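Local coordinates for protein L-lysine 6-oxidase (Marinomonas mediterranea, PDB 3WEU) that oxidises the epsilon-amino group of L-lysine with a cysteine tryptophylquinone cofactor, releasing the hydrogen peroxide that makes it antibacterial, at residues 585-590 against 609-614; 630-635 against 645-650. All blocks are in the same frame, centred on the assembly; numbering follows the deposited sequence. Where two conformers were deposited one is given.

In the fold
Both contacts lie late in the chain, beyond the residues that carry the cysteine tryptophylquinone cross-link, Cys516 and Trp581. Going from the N terminus, residues 585-590 come first; the chain then passes through helix 596-602 and returns as 609-614 to close interaction 1. After helix 619-625 it enters residues 630-635, turns back through nine residues without helix or strand, and closes interaction 2 with 645-650. The two closures follow in series, neither nesting nor crossing, with centres about 11 Å apart. The two small antiparallel sheets are tied to each other by side chains: Tyr612 OH reaches Ala630 O, Arg650 binds the carbonyls of Tyr612 and Arg614, and Glu647 forms a salt bridge with Arg614.

Interaction 1. Residues 585-590 against 609-614; sequences SPWDVL and QINYAR. With EDO (1,2-ethanediol), chain J.
Asn611 stands its amide on the face of the Trp587 indole, ND2 foremost. Its CG is anti to the backbone N (chi1 180°), which brings the amide over the ring. Asn611 CB lies 4.1 Å from Trp587 O, and CG keeps a similar distance from that carbonyl. At the tip the branches part: OD1 passes by the CZ3 and CH2 side of the indole and accepts a weak bond from Ala613 N, whereas ND2 sits 3.0 Å above the middle of the ring, closest to Trp587 CE2. The amide stands almost perpendicular to the indole, 87° between planes. ND2 also donates to a water that binds Asp588 OD2 and the O1 of 1,2-ethanediol. That diol, probably from the crystallisation liquor, takes a nearly straight bond at the indole edge from Trp587 NE1 to its O2 (3.1 Å).

The backbones form a short two-stranded antiparallel sheet. Val589 and Ile610 are its hydrogen-bonded pair, joined by Val589 N to Ile610 O (3.1 Å) and Ile610 N to Val589 O (2.7 Å). Where strand 609-611 runs into the type I turn Asn611-Arg614, Tyr612 N still bonds to Trp587 O (2.8 Å). Arg614 N and NH1 reach Asn611 O from opposite faces, bracing the turn.

Pro586 CB packs over the Tyr612 ring in a CH-pi contact, 3.9 Å from its centroid, and Tyr612 OH continues to Ala630 O. On the sheet face that Asn611 shares, Gln609 CD lies diagonally against Asp588 CB; Asp588 OD1 bonds to Tyr579 and Gln609 NE2 to Asn314.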
ATOM      1  N   SER A 585     -15.028  24.092  -7.733  1.00 13.40           N
ATOM      2  CA  SER A 585     -14.795  22.665  -7.663  1.00 12.77           C
ATOM      3  C   SER A 585     -16.192  22.036  -7.658  1.00 12.14           C
ATOM      4  O   SER A 585     -16.765  21.754  -6.621  1.00 12.50           O
ATOM      5  CB  SER A 585     -14.012  22.284  -6.428  1.00 13.33           C
ATOM      6  OG  SER A 585     -13.646  20.942  -6.569  1.00 14.52           O
ATOM      7  N   PRO A 586     -16.811  21.974  -8.843  1.00 11.61           N
ATOM      8  CA  PRO A 586     -18.200  21.555  -8.949  1.00 12.03           C
ATOM      9  C   PRO A 586     -18.409  20.148  -8.469  1.00 11.69           C
ATOM     10  O   PRO A 586     -17.446  19.333  -8.434  1.00 12.84           O
ATOM     11  CB  PRO A 586     -18.476  21.625 -10.470  1.00 12.04           C
ATOM     12  CG  PRO A 586     -17.511  22.598 -10.949  1.00 12.50           C
ATOM     13  CD  PRO A 586     -16.258  22.362 -10.153  1.00 12.15           C
ATOM     14  N   TRP A 587     -19.626  19.840  -8.089  1.00 12.27           N
ATOM     15  CA  TRP A 587     -19.960  18.515  -7.570  1.00 13.20           C
ATOM     16  C   TRP A 587     -21.141  17.888  -8.218  1.00 13.59           C
ATOM     17  O   TRP A 587     -21.056  16.712  -8.633  1.00 14.52           O
ATOM     18  CB  TRP A 587     -20.100  18.583  -6.058  1.00 12.93           C
ATOM     19  CG  TRP A 587     -20.005  17.283  -5.358  1.00 13.89           C
ATOM     20  CD1 TRP A 587     -20.928  16.711  -4.518  1.00 14.15           C
ATOM     21  CD2 TRP A 587     -18.885  16.401  -5.385  1.00 13.93           C
ATOM     22  NE1 TRP A 587     -20.438  15.534  -4.055  1.00 14.97           N
ATOM     23  CE2 TRP A 587     -19.191  15.318  -4.565  1.00 15.54           C
ATOM     24  CE3 TRP A 587     -17.693  16.411  -6.053  1.00 15.30           C
ATOM     25  CZ2 TRP A 587     -18.323  14.262  -4.377  1.00 15.95           C
ATOM     26  CZ3 TRP A 587     -16.816  15.327  -5.885  1.00 15.88           C
ATOM     27  CH2 TRP A 587     -17.158  14.281  -5.059  1.00 15.73           C
ATOM     28  N   ASP A 588     -22.269  18.614  -8.280  1.00 13.16           N
ATOM     29  CA  ASP A 588     -23.494  18.092  -8.869  1.00 12.65           C
ATOM     30  C   ASP A 588     -23.788  18.940 -10.095  1.00 12.13           C
ATOM     31  O   ASP A 588     -24.081  20.119  -9.963  1.00 12.89           O
ATOM     32  CB  ASP A 588     -24.613  18.166  -7.869  1.00 13.31           C
ATOM     33  CG  ASP A 588     -24.206  17.603  -6.525  1.00 14.65           C
ATOM     34  OD1 ASP A 588     -23.744  18.353  -5.649  1.00 14.86           O
ATOM     35  OD2 ASP A 588     -24.276  16.377  -6.386  1.00 12.88           O
ATOM     36  N   VAL A 589     -23.630  18.334 -11.267  1.00 12.73           N
ATOM     37  CA  VAL A 589     -23.662  19.050 -12.555  1.00 12.52           C
ATOM     38  C   VAL A 589     -24.497  18.322 -13.569  1.00 13.74           C
ATOM     39  O   VAL A 589     -24.760  17.104 -13.418  1.00 13.52           O
ATOM     40  CB  VAL A 589     -22.248  19.261 -13.118  1.00 12.05           C
ATOM     41  CG1 VAL A 589     -21.424  20.139 -12.214  1.00 12.33           C
ATOM     42  CG2 VAL A 589     -21.552  17.958 -13.429  1.00 12.34           C
ATOM     43  N   LEU A 590     -24.914  19.048 -14.617  1.00 14.25           N
ATOM     44  CA  LEU A 590     -25.789  18.485 -15.662  1.00 12.64           C
ATOM     45  C   LEU A 590     -24.963  17.989 -16.817  1.00 13.40           C
ATOM     46  O   LEU A 590     -24.002  18.680 -17.259  1.00 11.83           O
ATOM     47  CB  LEU A 590     -26.784  19.563 -16.141  1.00 13.07           C
ATOM     48  CG  LEU A 590     -27.707  20.186 -15.088  1.00 13.36           C
ATOM     49  CD1 LEU A 590     -28.639  21.169 -15.802  1.00 15.44           C
ATOM     50  CD2 LEU A 590     -28.520  19.059 -14.458  1.00 14.13           C
ATOM     51  N   GLN A 609     -28.476  15.246 -13.732  1.00 11.37           N
ATOM     52  CA  GLN A 609     -27.517  15.704 -12.774  1.00 11.77           C
ATOM     53  C   GLN A 609     -26.675  14.561 -12.293  1.00 12.51           C
ATOM     54  O   GLN A 609     -27.207  13.570 -11.878  1.00 15.61           O
ATOM     55  CB  GLN A 609     -28.165  16.387 -11.581  1.00 11.43           C
ATOM     56  CG  GLN A 609     -27.153  17.161 -10.745  1.00 12.72           C
ATOM     57  CD  GLN A 609     -27.735  17.568  -9.413  1.00 12.36           C
ATOM     58  OE1 GLN A 609     -28.035  16.703  -8.561  1.00 13.38           O
ATOM     59  NE2 GLN A 609     -28.003  18.868  -9.260  1.00 12.82           N
ATOM     60  N   ILE A 610     -25.383  14.671 -12.354  1.00 13.79           N
ATOM     61  CA  ILE A 610     -24.517  13.573 -11.954  1.00 14.27           C
ATOM     62  C   ILE A 610     -23.303  14.126 -11.295  1.00 13.67           C
ATOM     63  O   ILE A 610     -23.064  15.306 -11.272  1.00 11.74           O
ATOM     64  CB  ILE A 610     -24.058  12.701 -13.171  1.00 18.66           C
ATOM     65  CG1 ILE A 610     -23.005  13.332 -14.036  1.00 20.24           C
ATOM     66  CG2 ILE A 610     -25.228  12.220 -13.965  1.00 26.09           C
ATOM     67  CD1 ILE A 610     -23.246  14.683 -14.543  1.00 21.96           C
ATOM     68  N   ASN A 611     -22.499  13.244 -10.732  1.00 13.79           N
ATOM     69  CA  ASN A 611     -21.292  13.715 -10.054  1.00 13.56           C
ATOM     70  C   ASN A 611     -20.212  14.224 -11.024  1.00 13.65           C
ATOM     71  O   ASN A 611     -19.762  13.538 -12.000  1.00 14.12           O
ATOM     72  CB  ASN A 611     -20.717  12.641  -9.142  1.00 13.63           C
ATOM     73  CG  ASN A 611     -19.438  13.125  -8.433  1.00 16.14           C
ATOM     74  OD1 ASN A 611     -18.309  12.808  -8.808  1.00 15.89           O
ATOM     75  ND2 ASN A 611     -19.633  13.882  -7.379  1.00 17.81           N
ATOM     76  N   TYR A 612     -19.772  15.438 -10.751  1.00 12.88           N
ATOM     77  CA  TYR A 612     -18.795  16.104 -11.607  1.00 13.37           C
ATOM     78  C   TYR A 612     -17.478  15.293 -11.793  1.00 13.96           C
ATOM     79  O   TYR A 612     -16.852  15.314 -12.847  1.00 13.66           O
ATOM     80  CB  TYR A 612     -18.445  17.471 -11.000  1.00 12.81           C
ATOM     81  CG  TYR A 612     -17.318  18.222 -11.675  1.00 11.66           C
ATOM     82  CD1 TYR A 612     -17.523  18.867 -12.897  1.00 12.33           C
ATOM     83  CD2 TYR A 612     -16.058  18.282 -11.123  1.00 12.33           C
ATOM     84  CE1 TYR A 612     -16.526  19.552 -13.531  1.00 11.58           C
ATOM     85  CE2 TYR A 612     -15.066  18.974 -11.737  1.00 12.90           C
ATOM     86  CZ  TYR A 612     -15.300  19.585 -12.961  1.00 12.23           C
ATOM     87  OH  TYR A 612     -14.311  20.231 -13.604  1.00 13.75           O
ATOM     88  N   ALA A 613     -17.005  14.713 -10.697  1.00 13.69           N
ATOM     89  CA  ALA A 613     -15.725  14.003 -10.721  1.00 14.40           C
ATOM     90  C   ALA A 613     -15.874  12.509 -10.932  1.00 14.67           C
ATOM     91  O   ALA A 613     -14.943  11.798 -10.626  1.00 18.05           O
ATOM     92  CB  ALA A 613     -14.997  14.245  -9.410  1.00 13.49           C
ATOM     93  N   ARG A 614     -16.973  12.036 -11.470  1.00 14.07           N
ATOM     94  CA  ARG A 614     -17.231  10.600 -11.555  1.00 13.60           C
ATOM     95  C   ARG A 614     -16.062   9.996 -12.357  1.00 14.92           C
ATOM     96  O   ARG A 614     -15.670  10.489 -13.401  1.00 13.81           O
ATOM     97  CB  ARG A 614     -18.551  10.347 -12.175  1.00 14.15           C
ATOM     98  CG  ARG A 614     -18.718  10.867 -13.622  1.00 13.77           C
ATOM     99  CD  ARG A 614     -20.153  11.002 -14.042  1.00 13.99           C
ATOM    100  NE  ARG A 614     -20.218  11.518 -15.391  1.00 12.41           N
ATOM    101  CZ  ARG A 614     -19.995  12.790 -15.732  1.00 13.65           C
ATOM    102  NH1 ARG A 614     -19.667  13.719 -14.821  1.00 13.66           N
ATOM    103  NH2 ARG A 614     -20.081  13.137 -17.042  1.00 13.71           N
TER
HETATM  104  C1  EDO J 808     -21.256  11.390  -3.989  1.00 33.50           C
HETATM  105  O1  EDO J 808     -20.730  12.186  -5.047  1.00 41.44           O
HETATM  106  C2  EDO J 808     -22.247  12.294  -3.246  1.00 26.63           C
HETATM  107  O2  EDO J 808     -21.544  13.163  -2.330  1.00 19.94           O
HETATM  108  O   HOH W   1     -26.726  20.927 -10.857  1.00 14.09           O
HETATM  109  O   HOH W   2     -22.484  14.151  -6.567  1.00 17.68           O

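Interaction 2. Residues 630-635 against 645-650; sequences AFIRDR and FTETER
Phe631 O is gripped twice by Thr648. Thr648 N donates to Phe631 O at 2.9 Å, and Thr648 OG1 reaches the same Phe631 O at 2.7 Å from the opposite face of its plane. OG1 can do so because it stands between the backbone N and the carbonyl carbon (chi1 60°). Phe631 N returns a bond to Thr648 O, completing one hydrogen-bonded pair of this antiparallel beta hairpin; Arg633 and Thr646 make the next, with Arg633 N to Thr646 O at 3.0 Å.

Between and beyond these pairs the side chains of Ile632, Glu647, Asp634 and Phe645 share one face. Asp634 CB rests over the centre of the Phe645 ring, a CH-pi contact 3.9 Å from the centroid. Ile632 crosses Phe645 at about a right angle, its CG2 against Phe645 CB, while its CD1 meets Glu647 CG, which also packs on Ala630 CB (3.6 Å). In one of its two conformers Arg635, bent at chi2, crosses Thr646, and its NE makes a weak, doubtful bond to Thr646 OG1 (3.3 Å). Thr646 OG1 itself donates to Glu647 O.

Two waters extend this shell. One donates to Thr648 OG1 and Glu649 OE2 and accepts from Arg633 NH1, bridging charges that stand 4.5 Å apart between Arg633 NH1 and Glu649 OE2. The other joins Ala630 N, Glu647 OE2 and Arg650 NE.

Farther out, Arg633 bonds to the carbonyls of Val46 and Val47, Glu649 OE2 accepts from Phe49 N, and Asp634 OD1 binds Phe644 N and Asn636 N. Glu647 OE1 forms a salt bridge with Arg614, whose O receives Arg650 NH2. Glu647 and Ile632 pack against Val589, and backbone bonds join Glu647 to Leu590 and Ile632 to Phe251, setting the hairpin between strand 588-590 and the Phe251 loop.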
ATOM      1  N   ALA A 630     -14.706  18.293 -16.939  1.00 14.68           N
ATOM      2  CA  ALA A 630     -15.480  19.186 -17.752  1.00 13.45           C
ATOM      3  C   ALA A 630     -15.332  20.636 -17.314  1.00 13.93           C
ATOM      4  O   ALA A 630     -15.053  20.940 -16.142  1.00 13.09           O
ATOM      5  CB  ALA A 630     -16.938  18.824 -17.631  1.00 13.68           C
ATOM      6  N   PHE A 631     -15.644  21.522 -18.237  1.00 13.11           N
ATOM      7  CA  PHE A 631     -15.889  22.913 -17.912  1.00 13.28           C
ATOM      8  C   PHE A 631     -17.380  23.117 -17.926  1.00 14.03           C
ATOM      9  O   PHE A 631     -18.077  22.803 -18.936  1.00 15.03           O
ATOM     10  CB  PHE A 631     -15.267  23.821 -18.959  1.00 13.49           C
ATOM     11  CG  PHE A 631     -13.787  23.939 -18.813  1.00 13.25           C
ATOM     12  CD1 PHE A 631     -12.957  22.901 -19.218  1.00 14.42           C
ATOM     13  CD2 PHE A 631     -13.228  25.006 -18.114  1.00 12.24           C
ATOM     14  CE1 PHE A 631     -11.580  22.965 -18.996  1.00 14.62           C
ATOM     15  CE2 PHE A 631     -11.847  25.091 -17.900  1.00 12.17           C
ATOM     16  CZ  PHE A 631     -11.024  24.062 -18.364  1.00 13.55           C
ATOM     17  N   ILE A 632     -17.867  23.655 -16.840  1.00 13.56           N
ATOM     18  CA  ILE A 632     -19.313  23.934 -16.678  1.00 14.30           C
ATOM     19  C   ILE A 632     -19.564  25.311 -17.263  1.00 15.77           C
ATOM     20  O   ILE A 632     -18.978  26.287 -16.835  1.00 15.83           O
ATOM     21  CB  ILE A 632     -19.752  23.891 -15.198  1.00 14.02           C
ATOM     22  CG1 ILE A 632     -19.214  22.653 -14.511  1.00 13.24           C
ATOM     23  CG2 ILE A 632     -21.265  23.988 -15.068  1.00 14.48           C
ATOM     24  CD1 ILE A 632     -19.533  21.309 -15.183  1.00 14.04           C
ATOM     25  N   ARG A 633     -20.447  25.378 -18.261  1.00 15.49           N
ATOM     26  CA  ARG A 633     -20.670  26.598 -18.967  1.00 15.12           C
ATOM     27  C   ARG A 633     -22.099  26.793 -19.486  1.00 13.68           C
ATOM     28  O   ARG A 633     -22.853  25.809 -19.663  1.00 12.26           O
ATOM     29  CB  ARG A 633     -19.643  26.674 -20.057  1.00 18.85           C
ATOM     30  CG  ARG A 633     -20.079  26.765 -21.457  1.00 21.68           C
ATOM     31  CD  ARG A 633     -18.905  26.839 -22.405  1.00 20.78           C
ATOM     32  NE  ARG A 633     -18.744  28.133 -22.940  1.00 20.45           N
ATOM     33  CZ  ARG A 633     -17.800  28.440 -23.830  1.00 20.31           C
ATOM     34  NH1 ARG A 633     -16.912  27.531 -24.233  1.00 19.59           N
ATOM     35  NH2 ARG A 633     -17.750  29.629 -24.345  1.00 20.21           N
ATOM     36  N   ASP A 634     -22.470  28.069 -19.645  1.00 12.06           N
ATOM     37  CA  ASP A 634     -23.784  28.426 -20.020  1.00 12.42           C
ATOM     38  C   ASP A 634     -23.969  28.186 -21.536  1.00 12.82           C
ATOM     39  O   ASP A 634     -23.354  28.883 -22.367  1.00 14.79           O
ATOM     40  CB  ASP A 634     -24.103  29.863 -19.633  1.00 13.68           C
ATOM     41  CG  ASP A 634     -25.512  30.275 -19.947  1.00 14.14           C
ATOM     42  OD1 ASP A 634     -26.339  29.463 -20.364  1.00 13.60           O
ATOM     43  OD2 ASP A 634     -25.783  31.515 -19.815  1.00 15.01           O
ATOM     44  N   ARG A 635     -24.776  27.193 -21.852  0.50 13.88           N
ATOM     45  CA  ARG A 635     -25.107  26.809 -23.226  0.50 15.11           C
ATOM     46  C   ARG A 635     -26.100  27.785 -23.897  0.50 15.19           C
ATOM     47  O   ARG A 635     -26.341  27.715 -25.116  0.50 14.80           O
ATOM     48  CB  ARG A 635     -25.716  25.424 -23.181  0.50 17.44           C
ATOM     49  CG  ARG A 635     -24.730  24.333 -22.826  0.50 20.01           C
ATOM     50  CD  ARG A 635     -23.917  23.944 -24.061  0.50 22.64           C
ATOM     51  NE  ARG A 635     -23.543  22.559 -23.967  0.50 28.70           N
ATOM     52  CZ  ARG A 635     -23.878  21.583 -24.788  0.50 31.35           C
ATOM     53  NH1 ARG A 635     -24.584  21.777 -25.886  0.50 33.94           N
ATOM     54  NH2 ARG A 635     -23.450  20.380 -24.510  0.50 35.04           N
ATOM     55  N   PHE A 645     -26.581  25.781 -17.668  1.00 11.81           N
ATOM     56  CA  PHE A 645     -25.210  25.365 -17.529  1.00 11.31           C
ATOM     57  C   PHE A 645     -25.100  23.852 -17.545  1.00 11.92           C
ATOM     58  O   PHE A 645     -25.812  23.133 -16.798  1.00 12.63           O
ATOM     59  CB  PHE A 645     -24.649  25.815 -16.178  1.00 12.20           C
ATOM     60  CG  PHE A 645     -24.264  27.250 -16.086  1.00 12.93           C
ATOM     61  CD1 PHE A 645     -25.181  28.239 -15.831  1.00 13.01           C
ATOM     62  CD2 PHE A 645     -22.948  27.612 -16.275  1.00 13.84           C
ATOM     63  CE1 PHE A 645     -24.773  29.581 -15.737  1.00 14.27           C
ATOM     64  CE2 PHE A 645     -22.537  28.922 -16.163  1.00 13.06           C
ATOM     65  CZ  PHE A 645     -23.444  29.897 -15.857  1.00 14.77           C
ATOM     66  N   THR A 646     -24.224  23.343 -18.359  1.00 11.12           N
ATOM     67  CA  THR A 646     -23.921  21.961 -18.367  1.00 11.29           C
ATOM     68  C   THR A 646     -22.423  21.739 -18.465  1.00 11.46           C
ATOM     69  O   THR A 646     -21.618  22.646 -18.795  1.00 11.75           O
ATOM     70  CB  THR A 646     -24.517  21.187 -19.610  1.00 11.72           C
ATOM     71  OG1 THR A 646     -23.811  21.547 -20.785  1.00 13.34           O
ATOM     72  CG2 THR A 646     -25.977  21.509 -19.857  1.00 12.45           C
ATOM     73  N   GLU A 647     -22.035  20.476 -18.248  1.00 12.24           N
ATOM     74  CA  GLU A 647     -20.687  20.027 -18.590  1.00 12.18           C
ATOM     75  C   GLU A 647     -20.462  20.275 -20.081  1.00 13.49           C
ATOM     76  O   GLU A 647     -21.365  20.067 -20.912  1.00 13.58           O
ATOM     77  CB  GLU A 647     -20.554  18.486 -18.429  1.00 13.33           C
ATOM     78  CG  GLU A 647     -20.386  18.069 -16.980  1.00 13.96           C
ATOM     79  CD  GLU A 647     -20.001  16.635 -16.797  1.00 15.82           C
ATOM     80  OE1 GLU A 647     -20.419  15.822 -17.625  1.00 16.21           O
ATOM     81  OE2 GLU A 647     -19.268  16.370 -15.840  1.00 15.30           O
ATOM     82  N   THR A 648     -19.246  20.664 -20.413  1.00 14.20           N
ATOM     83  CA  THR A 648     -18.750  20.711 -21.802  1.00 14.49           C
ATOM     84  C   THR A 648     -17.285  20.192 -21.738  1.00 13.67           C
ATOM     85  O   THR A 648     -16.592  20.390 -20.703  1.00 13.06           O
ATOM     86  CB  THR A 648     -18.762  22.175 -22.367  1.00 15.37           C
ATOM     87  OG1 THR A 648     -17.924  23.043 -21.584  1.00 14.60           O
ATOM     88  CG2 THR A 648     -20.204  22.779 -22.383  1.00 17.20           C
ATOM     89  N   GLU A 649     -16.818  19.611 -22.843  1.00 12.66           N
ATOM     90  CA  GLU A 649     -15.414  19.312 -23.052  1.00 14.91           C
ATOM     91  C   GLU A 649     -14.813  18.300 -22.046  1.00 15.09           C
ATOM     92  O   GLU A 649     -13.580  18.215 -21.877  1.00 15.43           O
ATOM     93  CB  GLU A 649     -14.577  20.579 -23.097  1.00 16.14           C
ATOM     94  CG  GLU A 649     -14.974  21.539 -24.207  1.00 18.05           C
ATOM     95  CD  GLU A 649     -13.983  22.676 -24.348  1.00 17.25           C
ATOM     96  OE1 GLU A 649     -12.834  22.396 -24.803  1.00 17.08           O
ATOM     97  OE2 GLU A 649     -14.348  23.843 -23.992  1.00 17.45           O
ATOM     98  N   ARG A 650     -15.658  17.433 -21.497  1.00 14.92           N
ATOM     99  CA  ARG A 650     -15.137  16.334 -20.632  1.00 14.22           C
ATOM    100  C   ARG A 650     -14.436  15.343 -21.536  1.00 14.42           C
ATOM    101  O   ARG A 650     -14.911  15.095 -22.626  1.00 15.39           O
ATOM    102  CB  ARG A 650     -16.286  15.622 -19.896  1.00 15.41           C
ATOM    103  CG  ARG A 650     -15.797  14.905 -18.642  1.00 15.39           C
ATOM    104  CD  ARG A 650     -16.855  14.115 -17.914  1.00 15.71           C
ATOM    105  NE  ARG A 650     -16.550  14.008 -16.485  1.00 16.41           N
ATOM    106  CZ  ARG A 650     -16.254  12.887 -15.809  1.00 15.93           C
ATOM    107  NH1 ARG A 650     -16.282  11.688 -16.354  1.00 16.57           N
ATOM    108  NH2 ARG A 650     -15.958  12.988 -14.538  1.00 17.19           N
TER
HETATM  109  O   HOH W   3     -16.587  16.569 -15.353  1.00 13.88           O
HETATM  110  O   HOH W   4     -16.791  24.693 -23.576  1.00 16.05           O